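Local atomic coordinates of carbonic anhydrase (Porphyridium purpureum, PDB entry 1DDZ), a protein that probably catalyses the zinc-dependent reversible hydration of carbon dioxide to hydrogencarbonate, as a member of the beta-class carbonic anhydrases. Residues E181-C192 with L207-G215; N229-T240 with L256-L267. All coordinates share one frame; numbering follows the deposited sequence.

Contact 1: residues E181-C192 with L207-G215; sequences ELNVLEQVHNVC and LTVQGVVYG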
loop_
_atom_site.group_PDB
_atom_site.type_symbol
_atom_site.label_atom_id
_atom_site.label_comp_id
_atom_site.label_asym_id
_atom_site.label_seq_id
_atom_site.Cartn_x
_atom_site.Cartn_y
_atom_site.Cartn_z
ATOM N N GLU A 181 22.756 7.876 -2.261
ATOM C CA GLU A 181 23.083 7.478 -3.637
ATOM C C GLU A 181 22.643 6.042 -3.932
ATOM O O GLU A 181 22.115 5.734 -5.000
ATOM C CB GLU A 181 24.584 7.629 -3.879
ATOM C CG GLU A 181 25.049 9.058 -3.754
ATOM C CD GLU A 181 26.548 9.190 -3.542
ATOM O OE1 GLU A 181 27.215 8.172 -3.277
ATOM O OE2 GLU A 181 27.064 10.324 -3.605
ATOM N N LEU A 182 22.869 5.151 -2.982
ATOM C CA LEU A 182 22.472 3.764 -3.146
ATOM C C LEU A 182 20.935 3.681 -3.124
ATOM O O LEU A 182 20.342 2.839 -3.812
ATOM C CB LEU A 182 23.084 2.904 -2.028
ATOM C CG LEU A 182 24.585 2.631 -2.204
ATOM C CD1 LEU A 182 25.193 2.021 -0.930
ATOM C CD2 LEU A 182 24.797 1.709 -3.407
ATOM N N ASN A 183 20.291 4.533 -2.325
ATOM C CA ASN A 183 18.828 4.545 -2.269
ATOM C C ASN A 183 18.286 4.874 -3.681
ATOM O O ASN A 183 17.478 4.134 -4.232
ATOM C CB ASN A 183 18.321 5.563 -1.235
ATOM C CG ASN A 183 16.789 5.533 -1.076
ATOM O OD1 ASN A 183 16.201 4.469 -0.910
ATOM N ND2 ASN A 183 16.154 6.692 -1.160
ATOM N N VAL A 184 18.790 5.933 -4.299
ATOM C CA VAL A 184 18.351 6.300 -5.645
ATOM C C VAL A 184 18.545 5.119 -6.596
ATOM O O VAL A 184 17.612 4.746 -7.311
ATOM C CB VAL A 184 19.123 7.534 -6.201
ATOM C CG1 VAL A 184 18.761 7.775 -7.652
ATOM C CG2 VAL A 184 18.810 8.758 -5.409
ATOM N N LEU A 185 19.721 4.485 -6.557
ATOM C CA LEU A 185 20.010 3.344 -7.447
ATOM C C LEU A 185 19.046 2.192 -7.241
ATOM O O LEU A 185 18.634 1.526 -8.189
ATOM C CB LEU A 185 21.434 2.816 -7.250
ATOM C CG LEU A 185 22.423 2.913 -8.413
ATOM C CD1 LEU A 185 23.617 2.020 -8.118
ATOM C CD2 LEU A 185 21.770 2.497 -9.716
ATOM N N GLU A 186 18.716 1.932 -5.990
ATOM C CA GLU A 186 17.767 0.869 -5.676
ATOM C C GLU A 186 16.350 1.226 -6.208
ATOM O O GLU A 186 15.648 0.391 -6.762
ATOM C CB GLU A 186 17.765 0.653 -4.159
ATOM C CG GLU A 186 17.721 -0.810 -3.731
ATOM C CD GLU A 186 18.812 -1.681 -4.387
ATOM O OE1 GLU A 186 18.421 -2.502 -5.247
ATOM O OE2 GLU A 186 20.027 -1.560 -4.035
ATOM N N GLN A 187 15.945 2.482 -6.078
ATOM C CA GLN A 187 14.639 2.896 -6.585
ATOM C C GLN A 187 14.616 2.783 -8.128
ATOM O O GLN A 187 13.644 2.308 -8.699
ATOM C CB GLN A 187 14.272 4.310 -6.095
ATOM C CG GLN A 187 14.314 4.513 -4.559
ATOM C CD GLN A 187 13.794 3.321 -3.761
ATOM O OE1 GLN A 187 12.714 2.814 -4.018
ATOM N NE2 GLN A 187 14.592 2.843 -2.812
ATOM N N VAL A 188 15.703 3.154 -8.795
ATOM C CA VAL A 188 15.786 3.024 -10.249
ATOM C C VAL A 188 15.574 1.561 -10.603
ATOM O O VAL A 188 14.832 1.227 -11.530
ATOM C CB VAL A 188 17.145 3.501 -10.774
ATOM C CG1 VAL A 188 17.366 3.038 -12.224
ATOM C CG2 VAL A 188 17.196 5.010 -10.707
ATOM N N HIS A 189 16.202 0.671 -9.844
ATOM C CA HIS A 189 16.017 -0.756 -10.080
ATOM C C HIS A 189 14.523 -1.116 -9.993
ATOM O O HIS A 189 13.989 -1.876 -10.819
ATOM C CB HIS A 189 16.778 -1.586 -9.032
ATOM C CG HIS A 189 16.488 -3.062 -9.119
ATOM N ND1 HIS A 189 15.470 -3.665 -8.406
ATOM C CD2 HIS A 189 17.027 -4.028 -9.899
ATOM C CE1 HIS A 189 15.388 -4.941 -8.760
ATOM N NE2 HIS A 189 16.325 -5.178 -9.661
ATOM N N ASN A 190 13.878 -0.626 -8.943
ATOM C CA ASN A 190 12.463 -0.892 -8.707
ATOM C C ASN A 190 11.584 -0.347 -9.837
ATOM O O ASN A 190 10.649 -1.014 -10.273
ATOM C CB ASN A 190 12.044 -0.334 -7.346
ATOM C CG ASN A 190 12.648 -1.118 -6.196
ATOM O OD1 ASN A 190 13.269 -2.170 -6.409
ATOM N ND2 ASN A 190 12.453 -0.640 -4.982
ATOM N N VAL A 191 11.896 0.844 -10.336
ATOM C CA VAL A 191 11.108 1.396 -11.433
ATOM C C VAL A 191 11.193 0.477 -12.659
ATOM O O VAL A 191 10.172 0.127 -13.241
ATOM C CB VAL A 191 11.579 2.801 -11.796
ATOM C CG1 VAL A 191 10.893 3.260 -13.059
ATOM C CG2 VAL A 191 11.292 3.758 -10.652
ATOM N N CYS A 192 12.408 0.039 -13.007
ATOM C CA CYS A 192 12.626 -0.842 -14.169
ATOM C C CYS A 192 11.967 -2.183 -14.025
ATOM O O CYS A 192 11.597 -2.798 -15.027
ATOM C CB CYS A 192 14.114 -1.093 -14.429
ATOM S SG CYS A 192 15.085 0.378 -14.645
ATOM N N LEU A 207 11.508 4.181 -23.543
ATOM C CA LEU A 207 11.363 4.609 -22.154
ATOM C C LEU A 207 12.638 4.376 -21.351
ATOM O O LEU A 207 13.020 3.224 -21.060
ATOM C CB LEU A 207 10.191 3.846 -21.489
ATOM C CG LEU A 207 9.798 4.123 -20.027
ATOM C CD1 LEU A 207 9.368 5.574 -19.861
ATOM C CD2 LEU A 207 8.660 3.197 -19.632
ATOM N N THR A 208 13.290 5.466 -20.970
ATOM C CA THR A 208 14.503 5.363 -20.165
ATOM C C THR A 208 14.238 5.602 -18.682
ATOM O O THR A 208 13.330 6.342 -18.321
ATOM C CB THR A 208 15.541 6.402 -20.578
ATOM O OG1 THR A 208 14.979 7.711 -20.447
ATOM C CG2 THR A 208 15.993 6.158 -22.014
ATOM N N VAL A 209 15.000 4.945 -17.822
ATOM C CA VAL A 209 14.867 5.184 -16.405
ATOM C C VAL A 209 16.262 5.545 -15.975
ATOM O O VAL A 209 17.192 4.801 -16.234
ATOM C CB VAL A 209 14.402 3.962 -15.622
ATOM C CG1 VAL A 209 14.132 4.368 -14.154
ATOM C CG2 VAL A 209 13.169 3.365 -16.265
ATOM N N GLN A 210 16.420 6.690 -15.334
ATOM C CA GLN A 210 17.725 7.128 -14.897
ATOM C C GLN A 210 17.699 7.683 -13.487
ATOM O O GLN A 210 16.690 8.240 -13.047
ATOM C CB GLN A 210 18.245 8.170 -15.891
ATOM C CG GLN A 210 18.759 9.460 -15.297
ATOM C CD GLN A 210 19.966 10.011 -16.035
ATOM O OE1 GLN A 210 19.878 10.415 -17.183
ATOM N NE2 GLN A 210 21.107 10.024 -15.368
ATOM N N GLY A 211 18.803 7.488 -12.767
ATOM C CA GLY A 211 18.938 7.992 -11.410
ATOM C C GLY A 211 19.770 9.260 -11.367
ATOM O O GLY A 211 20.733 9.421 -12.122
ATOM N N VAL A 212 19.466 10.133 -10.417
ATOM C CA VAL A 212 20.169 11.395 -10.323
ATOM C C VAL A 212 20.126 11.871 -8.850
ATOM O O VAL A 212 19.270 11.430 -8.103
ATOM C CB VAL A 212 19.472 12.357 -11.355
ATOM C CG1 VAL A 212 18.564 13.372 -10.692
ATOM C CG2 VAL A 212 20.460 12.921 -12.319
ATOM N N VAL A 213 21.120 12.637 -8.392
ATOM C CA VAL A 213 21.142 13.181 -7.011
ATOM C C VAL A 213 21.716 14.559 -7.155
ATOM O O VAL A 213 22.370 14.839 -8.147
ATOM C CB VAL A 213 22.210 12.575 -6.018
ATOM C CG1 VAL A 213 21.573 12.054 -4.729
ATOM C CG2 VAL A 213 23.152 11.627 -6.701
ATOM N N TYR A 214 21.568 15.380 -6.122
ATOM C CA TYR A 214 22.160 16.686 -6.141
ATOM C C TYR A 214 22.214 17.161 -4.720
ATOM O O TYR A 214 21.530 16.619 -3.852
ATOM C CB TYR A 214 21.342 17.669 -6.998
ATOM C CG TYR A 214 20.041 18.139 -6.375
ATOM C CD1 TYR A 214 19.946 19.394 -5.733
ATOM C CD2 TYR A 214 18.908 17.341 -6.425
ATOM C CE1 TYR A 214 18.722 19.837 -5.148
ATOM C CE2 TYR A 214 17.711 17.760 -5.854
ATOM C CZ TYR A 214 17.616 18.997 -5.218
ATOM O OH TYR A 214 16.378 19.241 -4.679
ATOM N N GLY A 215 23.059 18.142 -4.468
ATOM C CA GLY A 215 23.130 18.737 -3.153
ATOM C C GLY A 215 22.597 20.126 -3.410
ATOM O O GLY A 215 22.953 20.751 -4.416
#
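E181 OE2 is held by two groups, the hydroxyl of Y131 and the backbone N of G284, while OE1 forms a salt bridge with R178. With its charge met in this way, the buried glutamate can turn its aliphatic part to the strand, where CG lies 4.3 Å from V213 CG2. The rest of the interface is apolar side chains lying on each other and on the strand backbone, and no hydrogen bond joins the segments. Valines suit the helix face because two methyls on a beta-branched stem make a short, stiff filler. V188 CG2 lies anti to its own carbonyl carbon (chi1 of CG1 166°), and from there it presses on the backbone, 3.5 Å from G211 CA. One turn earlier, V184 CG1 comes to 3.7 Å from V212 N. Glycine fits at position 211 because a CB there would stand only 3.1 Å from V184 CG1 and from V188 CG2; its absence lets V188 and G211 come close. Toward the other end V209 takes up the contact: V191 CG1 meets its CG1 at 3.6 Å, C192 SG touches its CB at 3.8 Å, and V188 passes alongside it in the opposite direction. The segment axes come within 7.9 Å and run nearly antiparallel, at 166°. V213 also lies near the zinc site, its side chain about 6 Å from that of the ligand H130. A helix laid antiparallel on the next strand is the packing of a beta-alpha-beta crossover; here helix 172-193 belongs to the connection from strand 124-130 to its parallel neighbour 208-214, within the alpha/beta fold of beta-carbonic anhydrases.

Contact 2: residues N229-T240 with L256-L267; sequences NSSDDISKFYRT and LVQVTKGGESEL
A chi1 of -56° turns the F237 ring away from its own carbonyl carbon and lays it against G263, and a chi1 of 57° at S265 sets OG 3.0 Å from D232 OD1. G263 CA stands 3.6 Å from the ring centroid in a CH-pi contact, a closeness possible because glycine has no CB to strike the ring. K236 CG covers the opposite face, and E264 O lies at the edge, 3.3 Å from CZ. Were F237 cut back to an alanine, G263 and K236 would probably lose the flat surface between them and a gap would open between the segments. Behind the ring the backbones pair: V259 N donates to F237 O (2.8 Å) and V257 N to Y238 O (2.9 Å), with Q258 at the centre of an inverse gamma turn. At the other end S231 is gripped twice, its N giving a 3.1 Å bond to E266 OE1 from above the carboxylate plane and its O accepting from L267 N at 2.9 Å. The second subunit takes the polar ends of two buried side chains, its D142 forming a salt bridge with R239 and its E175 a hydrogen bond with the hydroxyl of Y238. S265 is the N-cap of helix 266-279, its OG capping a backbone N while D268 OD2 accepts from S265 N, the reciprocal pattern of a capping box.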
loop_
_atom_site.group_PDB
_atom_site.type_symbol
_atom_site.label_atom_id
_atom_site.label_comp_id
_atom_site.label_asym_id
_atom_site.label_seq_id
_atom_site.Cartn_x
_atom_site.Cartn_y
_atom_site.Cartn_z
ATOM N N ASN A 229 16.641 -0.375 -21.625
ATOM C CA ASN A 229 15.729 -1.484 -21.802
ATOM C C ASN A 229 16.428 -2.751 -21.296
ATOM O O ASN A 229 17.380 -3.190 -21.904
ATOM C CB ASN A 229 15.355 -1.625 -23.290
ATOM C CG ASN A 229 14.320 -2.713 -23.533
ATOM O OD1 ASN A 229 14.371 -3.781 -22.920
ATOM N ND2 ASN A 229 13.368 -2.445 -24.413
ATOM N N SER A 230 16.000 -3.294 -20.160
ATOM C CA SER A 230 16.596 -4.517 -19.626
ATOM C C SER A 230 15.499 -5.397 -19.082
ATOM O O SER A 230 14.840 -5.002 -18.124
ATOM C CB SER A 230 17.561 -4.231 -18.465
ATOM O OG SER A 230 18.620 -3.369 -18.831
ATOM N N SER A 231 15.319 -6.582 -19.667
ATOM C CA SER A 231 14.310 -7.520 -19.193
ATOM C C SER A 231 14.684 -7.962 -17.799
ATOM O O SER A 231 15.865 -8.173 -17.484
ATOM C CB SER A 231 14.218 -8.762 -20.078
ATOM O OG SER A 231 13.442 -9.772 -19.439
ATOM N N ASP A 232 13.679 -8.077 -16.950
ATOM C CA ASP A 232 13.894 -8.501 -15.588
ATOM C C ASP A 232 13.420 -9.939 -15.472
ATOM O O ASP A 232 13.384 -10.488 -14.393
ATOM C CB ASP A 232 13.150 -7.595 -14.610
ATOM C CG ASP A 232 13.570 -7.828 -13.182
ATOM O OD1 ASP A 232 14.728 -8.189 -12.989
ATOM O OD2 ASP A 232 12.757 -7.662 -12.253
ATOM N N ASP A 233 13.207 -10.581 -16.611
ATOM C CA ASP A 233 12.744 -11.957 -16.652
ATOM C C ASP A 233 13.722 -13.028 -16.169
ATOM O O ASP A 233 14.901 -13.014 -16.521
ATOM C CB ASP A 233 12.349 -12.308 -18.074
ATOM C CG ASP A 233 11.817 -13.711 -18.185
ATOM O OD1 ASP A 233 10.732 -13.949 -17.634
ATOM O OD2 ASP A 233 12.486 -14.585 -18.777
ATOM N N ILE A 234 13.229 -13.963 -15.360
ATOM C CA ILE A 234 14.042 -15.078 -14.897
ATOM C C ILE A 234 13.293 -16.378 -15.114
ATOM O O ILE A 234 13.812 -17.433 -14.792
ATOM C CB ILE A 234 14.437 -15.005 -13.398
ATOM C CG1 ILE A 234 13.194 -15.013 -12.516
ATOM C CG2 ILE A 234 15.356 -13.830 -13.131
ATOM C CD1 ILE A 234 13.494 -15.291 -11.051
ATOM N N SER A 235 12.083 -16.325 -15.665
ATOM C CA SER A 235 11.318 -17.552 -15.902
ATOM C C SER A 235 12.018 -18.478 -16.900
ATOM O O SER A 235 11.785 -19.684 -16.919
ATOM C CB SER A 235 9.909 -17.245 -16.391
ATOM O OG SER A 235 9.955 -16.350 -17.464
ATOM N N LYS A 236 12.874 -17.893 -17.731
ATOM C CA LYS A 236 13.651 -18.642 -18.715
ATOM C C LYS A 236 14.626 -19.611 -18.041
ATOM O O LYS A 236 15.104 -20.554 -18.669
ATOM C CB LYS A 236 14.437 -17.682 -19.605
ATOM C CG LYS A 236 15.340 -16.729 -18.835
ATOM C CD LYS A 236 16.123 -15.819 -19.779
ATOM C CE LYS A 236 17.011 -14.859 -19.031
ATOM N NZ LYS A 236 17.773 -13.982 -19.955
ATOM N N PHE A 237 14.965 -19.340 -16.783
ATOM C CA PHE A 237 15.861 -20.206 -16.029
ATOM C C PHE A 237 15.080 -21.297 -15.321
ATOM O O PHE A 237 15.686 -22.233 -14.811
ATOM C CB PHE A 237 16.609 -19.422 -14.950
ATOM C CG PHE A 237 17.392 -18.254 -15.467
ATOM C CD1 PHE A 237 17.116 -16.967 -15.023
ATOM C CD2 PHE A 237 18.415 -18.433 -16.379
ATOM C CE1 PHE A 237 17.853 -15.877 -15.471
ATOM C CE2 PHE A 237 19.164 -17.341 -16.839
ATOM C CZ PHE A 237 18.873 -16.056 -16.379
ATOM N N TYR A 238 13.751 -21.191 -15.283
ATOM C CA TYR A 238 12.939 -22.171 -14.561
ATOM C C TYR A 238 11.829 -22.837 -15.311
ATOM O O TYR A 238 11.199 -23.741 -14.784
ATOM C CB TYR A 238 12.320 -21.529 -13.332
ATOM C CG TYR A 238 13.358 -20.997 -12.402
ATOM C CD1 TYR A 238 13.734 -19.644 -12.438
ATOM C CD2 TYR A 238 14.023 -21.852 -11.523
ATOM C CE1 TYR A 238 14.771 -19.160 -11.617
ATOM C CE2 TYR A 238 15.042 -21.384 -10.707
ATOM C CZ TYR A 238 15.417 -20.048 -10.755
ATOM O OH TYR A 238 16.449 -19.713 -9.911
ATOM N N ARG A 239 11.530 -22.366 -16.505
ATOM C CA ARG A 239 10.443 -22.963 -17.240
ATOM C C ARG A 239 10.935 -23.459 -18.583
ATOM O O ARG A 239 11.695 -22.771 -19.274
ATOM C CB ARG A 239 9.311 -21.935 -17.425
ATOM C CG ARG A 239 7.916 -22.401 -16.960
ATOM C CD ARG A 239 7.838 -22.572 -15.452
ATOM N NE ARG A 239 6.571 -23.143 -15.013
ATOM C CZ ARG A 239 5.771 -22.575 -14.113
ATOM N NH1 ARG A 239 6.103 -21.419 -13.563
ATOM N NH2 ARG A 239 4.639 -23.164 -13.745
ATOM N N THR A 240 10.574 -24.692 -18.914
ATOM C CA THR A 240 10.933 -25.248 -20.204
ATOM C C THR A 240 10.028 -24.510 -21.203
ATOM O O THR A 240 8.918 -24.106 -20.851
ATOM C CB THR A 240 10.640 -26.750 -20.248
ATOM O OG1 THR A 240 11.151 -27.372 -19.061
ATOM C CG2 THR A 240 11.331 -27.361 -21.449
ATOM N N LEU A 256 8.502 -26.603 -12.073
ATOM C CA LEU A 256 9.607 -25.656 -12.096
ATOM C C LEU A 256 10.852 -26.494 -12.349
ATOM O O LEU A 256 11.209 -27.358 -11.543
ATOM C CB LEU A 256 9.752 -24.888 -10.783
ATOM C CG LEU A 256 8.988 -23.568 -10.688
ATOM C CD1 LEU A 256 9.489 -22.810 -9.486
ATOM C CD2 LEU A 256 9.199 -22.740 -11.936
ATOM N N VAL A 257 11.459 -26.280 -13.507
ATOM C CA VAL A 257 12.655 -26.993 -13.930
ATOM C C VAL A 257 13.849 -26.040 -13.899
ATOM O O VAL A 257 13.879 -25.050 -14.630
ATOM C CB VAL A 257 12.470 -27.545 -15.371
ATOM C CG1 VAL A 257 13.728 -28.222 -15.857
ATOM C CG2 VAL A 257 11.303 -28.513 -15.416
ATOM N N GLN A 258 14.834 -26.344 -13.059
ATOM C CA GLN A 258 16.036 -25.516 -12.930
ATOM C C GLN A 258 16.907 -25.645 -14.198
ATOM O O GLN A 258 17.831 -26.473 -14.262
ATOM C CB GLN A 258 16.814 -25.951 -11.681
ATOM C CG GLN A 258 17.946 -25.037 -11.239
ATOM C CD GLN A 258 18.715 -25.607 -10.055
ATOM O OE1 GLN A 258 19.006 -26.802 -10.012
ATOM N NE2 GLN A 258 19.052 -24.755 -9.091
ATOM N N VAL A 259 16.581 -24.842 -15.213
ATOM C CA VAL A 259 17.298 -24.839 -16.495
ATOM C C VAL A 259 18.773 -24.499 -16.298
ATOM O O VAL A 259 19.644 -25.059 -16.959
ATOM C CB VAL A 259 16.653 -23.838 -17.499
ATOM C CG1 VAL A 259 17.493 -23.709 -18.748
ATOM C CG2 VAL A 259 15.258 -24.297 -17.875
ATOM N N THR A 260 19.038 -23.552 -15.408
ATOM C CA THR A 260 20.399 -23.143 -15.085
ATOM C C THR A 260 20.411 -22.756 -13.616
ATOM O O THR A 260 19.393 -22.336 -13.078
ATOM C CB THR A 260 20.950 -22.015 -16.027
ATOM O OG1 THR A 260 21.815 -21.125 -15.298
ATOM C CG2 THR A 260 19.830 -21.237 -16.691
ATOM N N LYS A 261 21.564 -22.962 -12.980
ATOM C CA LYS A 261 21.754 -22.713 -11.550
ATOM C C LYS A 261 21.508 -21.319 -10.968
ATOM O O LYS A 261 20.504 -21.095 -10.281
ATOM C CB LYS A 261 23.134 -23.211 -11.101
ATOM C CG LYS A 261 23.092 -24.319 -10.056
ATOM C CD LYS A 261 22.365 -25.540 -10.590
ATOM C CE LYS A 261 22.595 -26.766 -9.713
ATOM N NZ LYS A 261 21.842 -27.966 -10.217
ATOM N N GLY A 262 22.462 -20.413 -11.157
ATOM C CA GLY A 262 22.302 -19.089 -10.595
ATOM C C GLY A 262 22.064 -18.005 -11.619
ATOM O O GLY A 262 22.822 -17.033 -11.675
ATOM N N GLY A 263 21.012 -18.148 -12.416
ATOM C CA GLY A 263 20.740 -17.142 -13.420
ATOM C C GLY A 263 20.263 -15.803 -12.858
ATOM O O GLY A 263 19.539 -15.733 -11.849
ATOM N N GLU A 264 20.676 -14.728 -13.512
ATOM C CA GLU A 264 20.266 -13.390 -13.133
ATOM C C GLU A 264 19.715 -12.784 -14.420
ATOM O O GLU A 264 20.120 -13.164 -15.509
ATOM C CB GLU A 264 21.436 -12.583 -12.549
ATOM C CG GLU A 264 22.619 -12.287 -13.473
ATOM C CD GLU A 264 23.639 -11.331 -12.833
ATOM O OE1 GLU A 264 24.666 -11.023 -13.480
ATOM O OE2 GLU A 264 23.421 -10.873 -11.683
ATOM N N SER A 265 18.710 -11.935 -14.300
ATOM C CA SER A 265 18.101 -11.345 -15.478
ATOM C C SER A 265 18.985 -10.254 -16.071
ATOM O O SER A 265 19.979 -9.858 -15.453
ATOM C CB SER A 265 16.765 -10.757 -15.062
ATOM O OG SER A 265 16.984 -9.832 -14.014
ATOM N N GLU A 266 18.567 -9.697 -17.205
ATOM C CA GLU A 266 19.319 -8.614 -17.825
ATOM C C GLU A 266 19.346 -7.443 -16.871
ATOM O O GLU A 266 20.337 -6.743 -16.784
ATOM C CB GLU A 266 18.657 -8.123 -19.120
ATOM C CG GLU A 266 18.586 -9.106 -20.282
ATOM C CD GLU A 266 17.806 -8.543 -21.502
ATOM O OE1 GLU A 266 17.599 -7.306 -21.596
ATOM O OE2 GLU A 266 17.387 -9.350 -22.372
ATOM N N LEU A 267 18.246 -7.214 -16.155
ATOM C CA LEU A 267 18.178 -6.078 -15.244
ATOM C C LEU A 267 19.175 -6.225 -14.122
ATOM O O LEU A 267 19.826 -5.259 -13.723
ATOM C CB LEU A 267 16.776 -5.936 -14.651
ATOM C CG LEU A 267 16.150 -4.545 -14.455
ATOM C CD1 LEU A 267 15.206 -4.579 -13.248
ATOM C CD2 LEU A 267 17.190 -3.456 -14.274
HETATM O O HOH W 1 19.810 -5.480 -21.953
HETATM O O HOH W 2 16.388 -11.291 -18.025
HETATM O O HOH W 3 16.060 -11.799 -21.278
HETATM O O HOH W 4 19.962 -13.313 -18.553
HETATM O O HOH W 5 18.800 -19.980 -12.345
#

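Overall arrangement
Along the chain from the N terminus, helix 172-193 comes first; a short connection carrying helix 195-202 leads to strand 208-214, and contact 1 closes this loop. Strand 222-227 then turns back antiparallel at the edge of the sheet within this chain. From there the chain leaves the core: contact 2 draws together 229-240 and 256-267, closing a helix-free excursion of 15 residues before helix 266-279 leads on toward the second carbonic anhydrase unit. The contacts follow in series, neither enclosing nor crossing the other. They meet where L267 CD1 packs 3.8 Å from C192 CB, tying the start of helix 266-279 to helix 172-193, which in turn covers the sheet.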